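Local coordinates for hypothetical protein Atu2144 (Agrobacterium tumefaciens, PDB 2ODF) that is of unknown function but is probably an N-formylglutamate amidohydrolase-like enzyme related to zinc exopeptidases, at residues E136-R141 and V148-I153. Numbering follows the deposited sequence.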
# COMPACT_ATOMS: atom_id res chain seq x y z
N GLU A 136 -5.31 4.56 -13.91
CA GLU A 136 -4.62 5.02 -15.13
C GLU A 136 -5.58 5.02 -16.33
O GLU A 136 -5.61 5.98 -17.12
CB GLU A 136 -3.38 4.15 -15.38
CG GLU A 136 -2.55 4.58 -16.59
CD GLU A 136 -1.29 3.71 -16.77
OE1 GLU A 136 -1.09 2.78 -15.92
OE2 GLU A 136 -0.50 4.01 -17.71
N ILE A 137 -6.38 3.97 -16.43
CA ILE A 137 -7.38 3.82 -17.48
C ILE A 137 -8.45 4.91 -17.36
O ILE A 137 -8.82 5.56 -18.35
CB ILE A 137 -8.00 2.40 -17.45
CG1 ILE A 137 -6.96 1.37 -17.94
CG2 ILE A 137 -9.26 2.36 -18.35
CD1 ILE A 137 -7.28 -0.09 -17.69
N ILE A 138 -8.97 5.11 -16.16
CA ILE A 138 -9.95 6.18 -15.94
C ILE A 138 -9.39 7.57 -16.29
O ILE A 138 -10.07 8.35 -16.97
CB ILE A 138 -10.51 6.14 -14.54
CG1 ILE A 138 -11.37 4.89 -14.35
CG2 ILE A 138 -11.35 7.45 -14.24
CD1 ILE A 138 -11.83 4.67 -12.90
N ALA A 139 -8.16 7.87 -15.85
CA ALA A 139 -7.54 9.16 -16.17
C ALA A 139 -7.43 9.33 -17.70
O ALA A 139 -7.72 10.38 -18.24
CB ALA A 139 -6.16 9.26 -15.54
N GLU A 140 -7.04 8.27 -18.38
CA GLU A 140 -6.86 8.32 -19.81
C GLU A 140 -8.22 8.59 -20.50
O GLU A 140 -8.34 9.48 -21.36
CB GLU A 140 -6.23 7.01 -20.27
CG GLU A 140 -5.74 7.04 -21.66
CD GLU A 140 -5.04 5.75 -22.04
OE1 GLU A 140 -5.65 4.65 -21.87
OE2 GLU A 140 -3.88 5.86 -22.51
N ARG A 141 -9.24 7.83 -20.11
CA ARG A 141 -10.61 8.07 -20.64
C ARG A 141 -11.04 9.53 -20.43
O ARG A 141 -11.59 10.20 -21.33
CB ARG A 141 -11.60 7.10 -19.98
CG ARG A 141 -11.44 5.62 -20.32
CD ARG A 141 -11.68 5.28 -21.77
NE ARG A 141 -11.09 3.97 -22.13
CZ ARG A 141 -11.65 2.79 -21.87
NH1 ARG A 141 -12.81 2.72 -21.25
NH2 ARG A 141 -11.04 1.67 -22.24
N VAL A 148 -17.16 7.56 -18.41
CA VAL A 148 -16.74 6.34 -17.71
C VAL A 148 -17.81 5.92 -16.71
O VAL A 148 -18.28 6.75 -15.93
CB VAL A 148 -15.44 6.52 -16.91
CG1 VAL A 148 -15.08 5.20 -16.24
CG2 VAL A 148 -14.31 7.03 -17.82
N VAL A 149 -18.24 4.67 -16.80
CA VAL A 149 -19.25 4.11 -15.90
C VAL A 149 -18.55 2.91 -15.24
O VAL A 149 -18.17 1.94 -15.90
CB VAL A 149 -20.54 3.64 -16.63
CG1 VAL A 149 -21.53 2.99 -15.64
CG2 VAL A 149 -21.24 4.80 -17.42
N VAL A 150 -18.35 3.01 -13.93
CA VAL A 150 -17.54 2.01 -13.21
C VAL A 150 -18.45 0.91 -12.73
O VAL A 150 -19.33 1.15 -11.92
CB VAL A 150 -16.76 2.64 -12.04
CG1 VAL A 150 -15.90 1.56 -11.26
CG2 VAL A 150 -15.88 3.77 -12.57
N VAL A 151 -18.22 -0.30 -13.21
CA VAL A 151 -19.11 -1.41 -12.89
C VAL A 151 -18.26 -2.54 -12.37
O VAL A 151 -17.44 -3.06 -13.11
CB VAL A 151 -19.91 -1.89 -14.12
CG1 VAL A 151 -20.79 -3.11 -13.73
CG2 VAL A 151 -20.74 -0.74 -14.74
N THR A 152 -18.44 -2.90 -11.10
CA THR A 152 -17.74 -4.06 -10.55
C THR A 152 -18.66 -5.30 -10.51
O THR A 152 -19.88 -5.22 -10.31
CB THR A 152 -17.14 -3.77 -9.16
OG1 THR A 152 -18.15 -3.84 -8.16
CG2 THR A 152 -16.52 -2.38 -9.09
N ILE A 153 -18.04 -6.46 -10.72
CA ILE A 153 -18.77 -7.73 -10.85
C ILE A 153 -18.30 -8.72 -9.81
O ILE A 153 -17.11 -9.08 -9.75
CB ILE A 153 -18.56 -8.37 -12.26
CG1 ILE A 153 -18.90 -7.40 -13.40
CG2 ILE A 153 -19.30 -9.69 -12.38
CD1 ILE A 153 -20.35 -6.93 -13.45
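Arg141 and Val148, whose CA atoms lie 7.0 Å apart, mark the closest backbone approach between the last turns of helix 116-143 and the residue immediately preceding strand 149-156, where a short connection turns the chain back and the strand then draws away. No hydrogen bond joins 136-141 to 148-153, so side chains alone bridge the gap. Val148 faces Ile138 and Arg141 on the helix and gives a methyl to each. Its CG2 presses on the aliphatic root of Arg141, 3.5 Å from CB, with CG a little farther off. The other branch, CG1, which is anti to the backbone N (chi1 -179°), meets Ile138 CG1 at 4.2 Å. Ile138 then reaches one step farther along the strand: its extended ethyl arm (chi2 172°) carries CD1 to Val150 CG2, also 4.2 Å away. Both valines meet the isoleucine roughly at right angles, in loose van der Waals packing. Leu219 touches Ile138, Val148 and Val150, and Leu28 of the neighbouring strand packs on Ile138 in the same buried cluster.

Only the base of Arg141 belongs to this cluster. The chain bends at chi2 (-64°), and one face of the guanidinium lies over Ile137 CG2, which stands 4.2 Å from its plane. NH2 hydrogen-bonds Thr76 OG1, just before strand 77-80, and, weakly, Ala21 O, just after edge strand 16-19. The contact is the helix-to-strand half of a beta-alpha-beta crossover from 77-80 to 149-156, passing over strand 27-31, consistent with the zinc exopeptidase-like alpha/beta architecture of this family.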